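Local atomic coordinates of restriction endonuclease (Mycobacterium sp., PDB entry 4F0Q), a protein that probably recognises methylated cytosine in DNA and cuts the strands nearby, acting as a tetrameric, modification-dependent restriction endonuclease. Residues Q37-V40 and V46-H49; W50-G55 and V219-I224; E368-V373 and G383-T388; A299-A304 and G332-G337. One frame throughout, in Å; residues are numbered along the deposited sequence. Where two conformers were deposited one is given.

Contact 1 (Q37-V40 and V46-H49); sequences QRDV and VNYH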
loop_
_atom_site.group_PDB
_atom_site.type_symbol
_atom_site.label_atom_id
_atom_site.label_comp_id
_atom_site.label_asym_id
_atom_site.label_seq_id
_atom_site.Cartn_x
_atom_site.Cartn_y
_atom_site.Cartn_z
ATOM N N GLN A 37 14.444 46.986 -20.372
ATOM C CA GLN A 37 13.213 46.257 -20.632
ATOM C C GLN A 37 12.814 46.358 -22.098
ATOM O O GLN A 37 11.680 46.052 -22.468
ATOM C CB GLN A 37 12.093 46.799 -19.746
ATOM C CG GLN A 37 12.423 46.770 -18.263
ATOM C CD GLN A 37 11.505 47.655 -17.444
ATOM O OE1 GLN A 37 11.958 48.588 -16.779
ATOM N NE2 GLN A 37 10.208 47.371 -17.489
ATOM N N ARG A 38 13.758 46.781 -22.933
ATOM C CA ARG A 38 13.496 46.973 -24.354
ATOM C C ARG A 38 13.949 45.776 -25.185
ATOM O O ARG A 38 13.177 45.234 -25.975
ATOM C CB ARG A 38 14.176 48.250 -24.856
ATOM N N ASP A 39 15.199 45.367 -25.003
ATOM C CA ASP A 39 15.760 44.261 -25.773
ATOM C C ASP A 39 15.128 42.918 -25.414
ATOM O O ASP A 39 15.041 42.552 -24.243
ATOM C CB ASP A 39 17.282 44.200 -25.614
ATOM C CG ASP A 39 17.735 44.480 -24.193
ATOM O OD1 ASP A 39 16.923 44.307 -23.259
ATOM O OD2 ASP A 39 18.906 44.873 -24.011
ATOM N N VAL A 40 14.690 42.190 -26.435
ATOM C CA VAL A 40 14.039 40.900 -26.238
ATOM C C VAL A 40 15.064 39.798 -25.997
ATOM O O VAL A 40 14.709 38.675 -25.637
ATOM C CB VAL A 40 13.177 40.521 -27.456
ATOM C CG1 VAL A 40 12.234 41.659 -27.809
ATOM C CG2 VAL A 40 14.061 40.176 -28.645
ATOM N N VAL A 46 17.293 35.162 -23.757
ATOM C CA VAL A 46 16.149 36.045 -23.581
ATOM C C VAL A 46 16.314 36.908 -22.335
ATOM O O VAL A 46 16.565 36.399 -21.243
ATOM C CB VAL A 46 14.835 35.248 -23.473
ATOM C CG1 VAL A 46 13.668 36.177 -23.170
ATOM C CG2 VAL A 46 14.584 34.467 -24.754
ATOM N N ASN A 47 16.182 38.218 -22.513
ATOM C CA ASN A 47 16.280 39.156 -21.404
ATOM C C ASN A 47 15.127 38.966 -20.423
ATOM O O ASN A 47 13.960 39.003 -20.812
ATOM C CB ASN A 47 16.307 40.594 -21.925
ATOM C CG ASN A 47 16.535 41.613 -20.827
ATOM O OD1 ASN A 47 17.011 41.280 -19.741
ATOM N ND2 ASN A 47 16.198 42.866 -21.105
ATOM N N TYR A 48 15.466 38.751 -19.156
ATOM C CA TYR A 48 14.472 38.531 -18.112
ATOM C C TYR A 48 13.537 39.725 -17.950
ATOM O O TYR A 48 12.316 39.572 -17.946
ATOM C CB TYR A 48 15.162 38.224 -16.776
ATOM C CG TYR A 48 14.237 38.267 -15.578
ATOM C CD1 TYR A 48 13.542 37.136 -15.171
ATOM C CD2 TYR A 48 14.064 39.440 -14.849
ATOM C CE1 TYR A 48 12.698 37.174 -14.075
ATOM C CE2 TYR A 48 13.222 39.487 -13.759
ATOM C CZ TYR A 48 12.541 38.353 -13.375
ATOM O OH TYR A 48 11.703 38.401 -12.285
ATOM N N HIS A 49 14.122 40.911 -17.812
ATOM C CA HIS A 49 13.355 42.118 -17.525
ATOM C C HIS A 49 12.392 42.502 -18.643
ATOM O O HIS A 49 11.374 43.145 -18.396
ATOM C CB HIS A 49 14.286 43.283 -17.185
ATOM C CG HIS A 49 14.950 43.149 -15.850
ATOM N ND1 HIS A 49 14.269 43.301 -14.663
ATOM C CD2 HIS A 49 16.232 42.868 -15.516
ATOM C CE1 HIS A 49 15.102 43.124 -13.653
ATOM N NE2 HIS A 49 16.300 42.861 -14.143
#

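Contact 2 (W50-G55 and V219-I224); sequences WLTSPG and VDFRWI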
loop_
_atom_site.group_PDB
_atom_site.type_symbol
_atom_site.label_atom_id
_atom_site.label_comp_id
_atom_site.label_asym_id
_atom_site.label_seq_id
_atom_site.Cartn_x
_atom_site.Cartn_y
_atom_site.Cartn_z
ATOM N N TRP A 50 12.711 42.109 -19.871
ATOM C CA TRP A 50 11.789 42.329 -20.977
ATOM C C TRP A 50 10.631 41.343 -20.908
ATOM O O TRP A 50 9.479 41.706 -21.140
ATOM C CB TRP A 50 12.494 42.194 -22.325
ATOM C CG TRP A 50 11.526 42.146 -23.464
ATOM C CD1 TRP A 50 10.960 43.209 -24.103
ATOM C CD2 TRP A 50 10.989 40.971 -24.084
ATOM N NE1 TRP A 50 10.111 42.771 -25.089
ATOM C CE2 TRP A 50 10.109 41.400 -25.098
ATOM C CE3 TRP A 50 11.168 39.599 -23.883
ATOM C CZ2 TRP A 50 9.414 40.507 -25.910
ATOM C CZ3 TRP A 50 10.476 38.714 -24.690
ATOM C CH2 TRP A 50 9.610 39.171 -25.690
ATOM N N LEU A 51 10.950 40.092 -20.595
ATOM C CA LEU A 51 9.949 39.034 -20.545
ATOM C C LEU A 51 8.951 39.263 -19.414
ATOM O O LEU A 51 7.760 38.995 -19.564
ATOM C CB LEU A 51 10.630 37.671 -20.389
ATOM C CG LEU A 51 9.738 36.428 -20.409
ATOM C CD1 LEU A 51 8.968 36.335 -21.719
ATOM C CD2 LEU A 51 10.569 35.174 -20.181
ATOM N N THR A 52 9.441 39.770 -18.288
ATOM C CA THR A 52 8.598 39.980 -17.114
ATOM C C THR A 52 7.939 41.356 -17.104
ATOM O O THR A 52 6.857 41.529 -16.542
ATOM C CB THR A 52 9.393 39.796 -15.809
ATOM O OG1 THR A 52 10.513 40.691 -15.797
ATOM C CG2 THR A 52 9.890 38.368 -15.691
ATOM N N SER A 53 8.596 42.333 -17.719
ATOM C CA SER A 53 8.075 43.693 -17.755
ATOM C C SER A 53 8.603 44.462 -18.959
ATOM O O SER A 53 9.518 45.272 -18.822
ATOM C CB SER A 53 8.441 44.436 -16.470
ATOM O OG SER A 53 7.942 45.761 -16.491
ATOM N N PRO A 54 8.018 44.218 -20.142
ATOM C CA PRO A 54 8.464 44.854 -21.387
ATOM C C PRO A 54 8.360 46.376 -21.329
ATOM O O PRO A 54 7.468 46.907 -20.668
ATOM C CB PRO A 54 7.498 44.289 -22.434
ATOM C CG PRO A 54 6.302 43.857 -21.658
ATOM C CD PRO A 54 6.832 43.371 -20.349
ATOM N N GLY A 55 9.270 47.060 -22.016
ATOM C CA GLY A 55 9.337 48.510 -21.976
ATOM C C GLY A 55 8.102 49.207 -22.509
ATOM O O GLY A 55 7.782 50.321 -22.094
ATOM N N VAL A 219 3.988 29.205 -19.660
ATOM C CA VAL A 219 2.942 30.208 -19.476
ATOM C C VAL A 219 3.104 31.407 -20.408
ATOM O O VAL A 219 4.185 31.656 -20.946
ATOM C CB VAL A 219 2.892 30.725 -18.019
ATOM C CG1 VAL A 219 2.496 29.609 -17.060
ATOM C CG2 VAL A 219 4.227 31.334 -17.623
ATOM N N ASP A 220 2.009 32.137 -20.595
ATOM C CA ASP A 220 2.027 33.393 -21.326
ATOM C C ASP A 220 2.175 34.509 -20.303
ATOM O O ASP A 220 1.402 34.588 -19.350
ATOM C CB ASP A 220 0.727 33.569 -22.114
ATOM C CG ASP A 220 0.815 34.663 -23.166
ATOM O OD1 ASP A 220 1.628 35.596 -23.004
ATOM O OD2 ASP A 220 0.063 34.587 -24.160
ATOM N N PHE A 221 3.169 35.371 -20.496
ATOM C CA PHE A 221 3.440 36.432 -19.532
ATOM C C PHE A 221 2.418 37.563 -19.577
ATOM O O PHE A 221 2.466 38.482 -18.758
ATOM C CB PHE A 221 4.858 36.979 -19.697
ATOM C CG PHE A 221 5.773 36.624 -18.563
ATOM C CD1 PHE A 221 5.699 37.302 -17.357
ATOM C CD2 PHE A 221 6.702 35.607 -18.698
ATOM C CE1 PHE A 221 6.536 36.972 -16.308
ATOM C CE2 PHE A 221 7.545 35.274 -17.653
ATOM C CZ PHE A 221 7.460 35.956 -16.457
ATOM N N ARG A 222 1.493 37.495 -20.529
ATOM C CA ARG A 222 0.395 38.452 -20.588
ATOM C C ARG A 222 -0.569 38.223 -19.426
ATOM O O ARG A 222 -1.355 39.102 -19.076
ATOM C CB ARG A 222 -0.338 38.361 -21.928
ATOM C CG ARG A 222 0.503 38.805 -23.113
ATOM C CD ARG A 222 -0.331 38.923 -24.376
ATOM N NE ARG A 222 -0.887 37.639 -24.790
ATOM C CZ ARG A 222 -1.644 37.467 -25.868
ATOM N NH1 ARG A 222 -1.942 38.500 -26.644
ATOM N NH2 ARG A 222 -2.108 36.262 -26.170
ATOM N N TRP A 223 -0.496 37.031 -18.840
ATOM C CA TRP A 223 -1.220 36.706 -17.618
ATOM C C TRP A 223 -0.795 37.673 -16.517
ATOM O O TRP A 223 -1.631 38.281 -15.839
ATOM C CB TRP A 223 -0.893 35.267 -17.208
ATOM C CG TRP A 223 -1.592 34.775 -15.974
ATOM C CD1 TRP A 223 -2.710 35.302 -15.393
ATOM C CD2 TRP A 223 -1.213 33.651 -15.170
ATOM N NE1 TRP A 223 -3.050 34.573 -14.277
ATOM C CE2 TRP A 223 -2.146 33.555 -14.119
ATOM C CE3 TRP A 223 -0.176 32.716 -15.239
ATOM C CZ2 TRP A 223 -2.074 32.562 -13.146
ATOM C CZ3 TRP A 223 -0.105 31.732 -14.270
ATOM C CH2 TRP A 223 -1.048 31.662 -13.238
ATOM N N ILE A 224 0.517 37.813 -16.358
ATOM C CA ILE A 224 1.084 38.716 -15.365
ATOM C C ILE A 224 0.796 40.170 -15.727
ATOM O O ILE A 224 0.530 40.990 -14.848
ATOM C CB ILE A 224 2.602 38.491 -15.206
ATOM C CG1 ILE A 224 2.873 37.047 -14.786
ATOM C CG2 ILE A 224 3.188 39.448 -14.184
ATOM C CD1 ILE A 224 2.129 36.638 -13.531
#

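Contact 3 (E368-V373 and G383-T388); sequences EQVARV and GVYVTT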
loop_
_atom_site.group_PDB
_atom_site.type_symbol
_atom_site.label_atom_id
_atom_site.label_comp_id
_atom_site.label_asym_id
_atom_site.label_seq_id
_atom_site.Cartn_x
_atom_site.Cartn_y
_atom_site.Cartn_z
ATOM N N GLU A 368 17.691 -10.327 -7.921
ATOM C CA GLU A 368 17.386 -11.430 -7.016
ATOM C C GLU A 368 17.260 -10.925 -5.582
ATOM O O GLU A 368 16.350 -11.318 -4.847
ATOM C CB GLU A 368 18.464 -12.514 -7.092
ATOM C CG GLU A 368 18.561 -13.222 -8.435
ATOM C CD GLU A 368 19.688 -12.691 -9.296
ATOM O OE1 GLU A 368 20.396 -11.768 -8.845
ATOM O OE2 GLU A 368 19.870 -13.200 -10.423
ATOM N N GLN A 369 18.179 -10.044 -5.200
ATOM C CA GLN A 369 18.228 -9.507 -3.846
ATOM C C GLN A 369 16.987 -8.694 -3.482
ATOM O O GLN A 369 16.518 -8.749 -2.345
ATOM C CB GLN A 369 19.501 -8.679 -3.650
ATOM C CG GLN A 369 20.771 -9.520 -3.614
ATOM C CD GLN A 369 22.028 -8.708 -3.857
ATOM O OE1 GLN A 369 21.972 -7.495 -4.041
ATOM N NE2 GLN A 369 23.173 -9.379 -3.862
ATOM N N VAL A 370 16.452 -7.945 -4.442
ATOM C CA VAL A 370 15.221 -7.196 -4.200
ATOM C C VAL A 370 14.009 -8.122 -4.280
ATOM O O VAL A 370 13.055 -7.988 -3.506
ATOM C CB VAL A 370 15.051 -6.055 -5.226
ATOM C CG1 VAL A 370 13.786 -5.260 -4.941
ATOM C CG2 VAL A 370 16.269 -5.145 -5.215
ATOM N N ALA A 371 14.063 -9.084 -5.199
ATOM C CA ALA A 371 12.978 -10.045 -5.353
ATOM C C ALA A 371 12.802 -10.901 -4.101
ATOM O O ALA A 371 11.707 -11.397 -3.834
ATOM C CB ALA A 371 13.211 -10.923 -6.568
ATOM N N ARG A 372 13.876 -11.071 -3.337
ATOM C CA ARG A 372 13.806 -11.844 -2.102
ATOM C C ARG A 372 12.924 -11.148 -1.072
ATOM O O ARG A 372 12.322 -11.793 -0.212
ATOM C CB ARG A 372 15.201 -12.092 -1.526
ATOM C CG ARG A 372 15.219 -13.136 -0.422
ATOM C CD ARG A 372 16.616 -13.369 0.115
ATOM N NE ARG A 372 16.628 -14.409 1.139
ATOM C CZ ARG A 372 17.692 -14.727 1.867
ATOM N NH1 ARG A 372 18.836 -14.081 1.689
ATOM N NH2 ARG A 372 17.610 -15.688 2.776
ATOM N N VAL A 373 12.848 -9.826 -1.169
ATOM C CA VAL A 373 12.019 -9.042 -0.267
ATOM C C VAL A 373 10.624 -8.869 -0.858
ATOM O O VAL A 373 9.627 -8.888 -0.136
ATOM C CB VAL A 373 12.635 -7.661 -0.002
ATOM C CG1 VAL A 373 11.939 -6.985 1.169
ATOM C CG2 VAL A 373 14.122 -7.799 0.267
ATOM N N GLY A 383 7.237 -2.748 0.649
ATOM C CA GLY A 383 8.605 -3.041 1.028
ATOM C C GLY A 383 9.485 -1.809 1.012
ATOM O O GLY A 383 9.085 -0.758 0.514
ATOM N N VAL A 384 10.683 -1.937 1.571
ATOM C CA VAL A 384 11.673 -0.868 1.515
ATOM C C VAL A 384 13.089 -1.443 1.588
ATOM O O VAL A 384 13.405 -2.238 2.472
ATOM C CB VAL A 384 11.444 0.197 2.616
ATOM C CG1 VAL A 384 11.306 -0.452 3.985
ATOM C CG2 VAL A 384 12.562 1.231 2.607
ATOM N N TYR A 385 13.933 -1.051 0.639
ATOM C CA TYR A 385 15.291 -1.577 0.563
ATOM C C TYR A 385 16.315 -0.461 0.751
ATOM O O TYR A 385 16.451 0.421 -0.095
ATOM C CB TYR A 385 15.511 -2.291 -0.774
ATOM C CG TYR A 385 16.545 -3.397 -0.736
ATOM C CD1 TYR A 385 17.798 -3.194 -0.169
ATOM C CD2 TYR A 385 16.265 -4.651 -1.266
ATOM C CE1 TYR A 385 18.741 -4.204 -0.135
ATOM C CE2 TYR A 385 17.203 -5.668 -1.236
ATOM C CZ TYR A 385 18.437 -5.438 -0.670
ATOM O OH TYR A 385 19.371 -6.447 -0.638
ATOM N N VAL A 386 17.032 -0.513 1.867
ATOM C CA VAL A 386 18.047 0.481 2.191
ATOM C C VAL A 386 19.451 -0.081 1.978
ATOM O O VAL A 386 19.817 -1.119 2.542
ATOM C CB VAL A 386 17.910 0.971 3.644
ATOM C CG1 VAL A 386 18.957 2.031 3.950
ATOM C CG2 VAL A 386 16.511 1.510 3.890
ATOM N N THR A 387 20.233 0.611 1.156
ATOM C CA THR A 387 21.592 0.178 0.858
ATOM C C THR A 387 22.529 1.370 0.693
ATOM O O THR A 387 22.098 2.469 0.339
ATOM C CB THR A 387 21.638 -0.707 -0.409
ATOM O OG1 THR A 387 22.993 -1.082 -0.691
ATOM C CG2 THR A 387 21.057 0.034 -1.606
ATOM N N THR A 388 23.810 1.147 0.962
ATOM C CA THR A 388 24.821 2.185 0.810
ATOM C C THR A 388 25.241 2.328 -0.650
ATOM O O THR A 388 25.818 3.341 -1.045
ATOM C CB THR A 388 26.064 1.890 1.670
ATOM O OG1 THR A 388 26.530 0.563 1.395
ATOM C CG2 THR A 388 25.730 2.004 3.149
#

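Contact 4 (A299-A304 and G332-G337); sequences AFELLA and GVDFIG. With MG (magnesium ion), chain E.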
loop_
_atom_site.group_PDB
_atom_site.type_symbol
_atom_site.label_atom_id
_atom_site.label_comp_id
_atom_site.label_asym_id
_atom_site.label_seq_id
_atom_site.Cartn_x
_atom_site.Cartn_y
_atom_site.Cartn_z
ATOM N N ALA A 299 23.101 -3.275 13.346
ATOM C CA ALA A 299 23.097 -1.863 13.703
ATOM C C ALA A 299 22.700 -1.062 12.469
ATOM O O ALA A 299 21.949 -0.084 12.553
ATOM C CB ALA A 299 24.466 -1.435 14.202
ATOM N N PHE A 300 23.203 -1.498 11.318
ATOM C CA PHE A 300 22.825 -0.900 10.048
ATOM C C PHE A 300 21.367 -1.201 9.740
ATOM O O PHE A 300 20.706 -0.429 9.055
ATOM C CB PHE A 300 23.719 -1.403 8.914
ATOM C CG PHE A 300 23.387 -0.804 7.576
ATOM C CD1 PHE A 300 23.787 0.484 7.262
ATOM C CD2 PHE A 300 22.674 -1.528 6.635
ATOM C CE1 PHE A 300 23.481 1.041 6.033
ATOM C CE2 PHE A 300 22.364 -0.978 5.405
ATOM C CZ PHE A 300 22.770 0.309 5.103
ATOM N N GLU A 301 20.870 -2.327 10.243
ATOM C CA GLU A 301 19.451 -2.645 10.106
ATOM C C GLU A 301 18.587 -1.663 10.903
ATOM O O GLU A 301 17.557 -1.191 10.415
ATOM C CB GLU A 301 19.170 -4.089 10.535
ATOM C CG GLU A 301 19.797 -5.137 9.627
ATOM C CD GLU A 301 19.557 -6.554 10.110
ATOM O OE1 GLU A 301 19.082 -6.724 11.252
ATOM O OE2 GLU A 301 19.842 -7.500 9.345
ATOM N N LEU A 302 19.016 -1.354 12.124
ATOM C CA LEU A 302 18.310 -0.379 12.957
ATOM C C LEU A 302 18.341 1.010 12.322
ATOM O O LEU A 302 17.307 1.697 12.223
ATOM C CB LEU A 302 18.922 -0.330 14.359
ATOM C CG LEU A 302 18.244 0.610 15.358
ATOM C CD1 LEU A 302 16.786 0.225 15.553
ATOM C CD2 LEU A 302 18.982 0.611 16.687
ATOM N N LEU A 303 19.534 1.418 11.893
ATOM C CA LEU A 303 19.700 2.688 11.195
ATOM C C LEU A 303 18.795 2.751 9.972
ATOM O O LEU A 303 18.191 3.781 9.694
ATOM C CB LEU A 303 21.154 2.895 10.769
ATOM C CG LEU A 303 21.388 4.147 9.918
ATOM C CD1 LEU A 303 21.147 5.409 10.733
ATOM C CD2 LEU A 303 22.776 4.154 9.304
ATOM N N ALA A 304 18.700 1.640 9.250
ATOM C CA ALA A 304 17.870 1.571 8.055
ATOM C C ALA A 304 16.391 1.664 8.404
ATOM O O ALA A 304 15.606 2.208 7.633
ATOM C CB ALA A 304 18.150 0.297 7.283
ATOM N N GLY A 332 15.433 -12.771 4.879
ATOM C CA GLY A 332 14.864 -11.960 3.819
ATOM C C GLY A 332 14.455 -10.578 4.291
ATOM O O GLY A 332 14.736 -9.577 3.632
ATOM N N VAL A 333 13.788 -10.525 5.441
ATOM C CA VAL A 333 13.319 -9.263 6.000
ATOM C C VAL A 333 14.155 -8.863 7.211
ATOM O O VAL A 333 14.377 -9.671 8.112
ATOM C CB VAL A 333 11.838 -9.352 6.409
ATOM C CG1 VAL A 333 11.353 -8.016 6.951
ATOM C CG2 VAL A 333 10.990 -9.792 5.225
ATOM N N ASP A 334 14.614 -7.616 7.228
ATOM C CA ASP A 334 15.480 -7.132 8.297
ATOM C C ASP A 334 14.728 -6.345 9.369
ATOM O O ASP A 334 15.135 -6.327 10.530
ATOM C CB ASP A 334 16.623 -6.293 7.722
ATOM C CG ASP A 334 17.614 -7.125 6.930
ATOM O OD1 ASP A 334 17.237 -8.224 6.475
ATOM O OD2 ASP A 334 18.769 -6.681 6.763
ATOM N N PHE A 335 13.638 -5.691 8.981
ATOM C CA PHE A 335 12.812 -4.970 9.949
ATOM C C PHE A 335 11.361 -4.803 9.504
ATOM O O PHE A 335 11.043 -4.908 8.321
ATOM C CB PHE A 335 13.433 -3.615 10.315
ATOM C CG PHE A 335 13.610 -2.682 9.150
ATOM C CD1 PHE A 335 14.789 -2.679 8.422
ATOM C CD2 PHE A 335 12.610 -1.792 8.797
ATOM C CE1 PHE A 335 14.960 -1.816 7.354
ATOM C CE2 PHE A 335 12.775 -0.927 7.730
ATOM C CZ PHE A 335 13.952 -0.939 7.009
ATOM N N ILE A 336 10.488 -4.549 10.473
ATOM C CA ILE A 336 9.061 -4.403 10.223
ATOM C C ILE A 336 8.562 -3.060 10.750
ATOM O O ILE A 336 8.953 -2.627 11.835
ATOM C CB ILE A 336 8.259 -5.544 10.893
ATOM C CG1 ILE A 336 8.685 -6.900 10.329
ATOM C CG2 ILE A 336 6.763 -5.351 10.694
ATOM C CD1 ILE A 336 8.353 -7.079 8.867
ATOM N N GLY A 337 7.715 -2.404 9.961
ATOM C CA GLY A 337 7.063 -1.171 10.363
ATOM C C GLY A 337 5.621 -1.157 9.888
ATOM O O GLY A 337 5.114 -2.171 9.409
HETATM MG MG MG E . 19.962 -7.258 5.180
HETATM O O HOH W 1 21.035 -6.823 6.912
HETATM O O HOH W 2 21.776 -7.759 4.284
HETATM O O HOH W 3 19.141 -9.158 5.596
#

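Contact 1 (Q37-V40 and V46-H49)
Asn47 swings its CG opposite the backbone N (chi1 -175°), while Asp39 tucks its own CG between backbone N and carbonyl carbon (chi1 40°); together these torsions bring amide and carboxylate within reach. The two groups stand nearly perpendicular, their planes 85° apart. Asn47 ND2 lies 2.7 Å from Asp39 OD1, yet the N-H is badly aimed and the bond is weak despite its shortness. The same nitrogen makes a long, weak bond of 3.4 Å to the backbone oxygen Asp39 O. Its stronger partner is the carbonyl oxygen of Asn36, whose side-chain amide in turn holds Asp39 OD2, so the carboxylate and the Asn47 amide share one neighbour that positions both. The opposite end of the amide serves a different purpose. Asn47 is the N-cap of helix 48-52, and its OD1 accepts weakly from His49 N at 3.5 Å. One asparagine side chain thus ties the loop to the start of the helix, directly after a short antiparallel hairpin made by strands 41-42 and 45-47. The hairpin is extended by a weak backbone bond from Asn47 N to Val40 O, 3.5 Å, beside which Val46 CG1 packs at 3.7 Å from the same Val40 O. At the far end of the loop, Gln37 crosses His49 aslant: its CG rests 3.8 Å from His49 O and 4.1 Å from His49 CB. The Gln37 chain runs on extended past that point, carrying NE2 to the carbonyl oxygens of Ser53 and Leu59.

Contact 2 (W50-G55 and V219-I224)
Leu51 O accepts a hydrogen bond from Arg21 NE and at the same time rests against the ring of Phe221. The oxygen sits over one face of that ring, displaced toward the rim, only 3.3 Å from Phe221 CG. The Leu51 side chain meets the ring at about a right angle and lays its branch point against it, Leu51 CG being 3.6 Å from Phe221 CD2. Thr52 runs alongside the phenylalanine. Its methyl, CG2, touches Phe221 CZ at 3.5 Å, and its CA makes an off-centre CH-pi contact, 4.2 Å from the ring centroid and 30° off the normal. Phe221 reaches this position with chi1 at -110°, away from a staggered value. Just before it in the chain, Asp220 caps the turn that leads into the helix: its OD1 takes the N-H of Arg222 at 3.1 Å, and its OD2 forms a salt bridge with Arg222 NE at 3.3 Å. Val23 of strand 22-24 touches both Leu51 and Phe221, while Phe157 of strand 156-166 meets the Phe221 ring. No hydrogen bond crosses between the segments; helix 48-52 and the turn that leads toward helix 222-227 are therefore joined chiefly by van der Waals contact with one aromatic ring, and the polar atoms Leu51 O and Thr52 OG1 find partners in Arg21 and the Tyr48 carbonyl.

Contact 3 (E368-V373 and G383-T388)
The polar part of the meeting between Gln369 and Tyr385 involves the backbone of one and the ring edge of the other. Gln369 O lies in the plane of the Tyr385 ring, 3.3 Å from CE2, so the partly negative oxygen faces the slightly positive rim of the aromatic group. The phenol end passes by the same residue, with Tyr385 OH 3.8 Å from Gln369 CB. The side-chain amide of Gln369 plays no part here; it extends onward and its OE1 accepts from the backbone N of Ser366.

The apolar part is made by two valines one turn apart on the helix, both approaching the ring aslant. Val373 CG2 comes within 4.0 Å of Tyr385 CE2. Val370 CG2 lies equally far, 4.0 Å, from Tyr385 CD2, a value to be taken with caution because this valine was deposited in two conformers. Tyr385 reaches between them with CG swung away from its backbone N (chi1 -152°).

Helix 367-374 runs at 143° to strand 381-387, with short-segment axes 9.3 Å apart. It forms the helical crossover of a beta-alpha-beta unit between the parallel strands 347-357 and 381-387. Its outward side carries Glu368 and Arg372, which make salt bridges with Arg372 and Glu398 of the second subunit, respectively. On the strand, Val384 and Val386 instead touch helix 297-314, while strand 406-409 pairs along the strand's other edge.

Contact 4 (A299-A304 and G332-G337)
Asp334 meets Glu301 along its whole side chain, beginning with CB, 3.8 Å from Glu301 CD, against the middle of a side chain that crosses it at about a right angle. CG, set opposite the carbonyl carbon (chi1 -69°), comes within 3.3 Å of Glu301 OE2. At the tip, OD2 binds magnesium at 2.1 Å, while OD1 turns to Arg326 in a salt bridge. Asp334 OD2 is also 2.9 Å from Glu301 OE2: two acceptors pressed together without a hydrogen bond, their carboxylate planes 53° apart. Asp334 OD2 thus faces both the magnesium and Glu301 OE2. Glu301 OE1 is occupied by His298 ND1, and OE2 lies 2.8 Å from water 1, one of three waters on the magnesium.

The next residue packs where the metal ligand does not. Phe335 sets its CE1 3.8 Å from Ala304 CB and its CZ 3.6 Å from Ala304 O, so its ring packs against the helix backbone and the Ala304 methyl. Asp334 and Phe335 together form a classic beta bulge facing Gly354, which lets consecutive residues both turn toward helix 297-314. Gln355 OE1 and Ala356 O bring the magnesium ligands to six. An aspartate just ahead of strand 335-342, partnered by ligands from the neighbouring strand and approached by a helix glutamate, is consistent with the metal site of a PD-(D/E)XK nuclease, here with Gln355 apparently taking the place of the second acidic residue.

How the contacts relate
The four contacts form two pairs at opposite sides of the chain's centre. Contacts 1 and 2 share helix 48-52, their centres 10 Å apart, and are joined by a probable hydrogen bond of 2.7 Å between Gln37 O and Gly55 N. Contacts 3 and 4 lie on one mixed sheet of the nuclease domain, centres 11 Å apart, and meet where Val386 CB packs 3.7 Å from Ala304 CB. Contact 4 supplies a magnesium ligand, while in contact 3 the Tyr385 side chain comes within about 6 Å of that ion. Between the pairs the centres are 49 to 55 Å apart, so contacts 1 and 2 are remote from this chain's metal site.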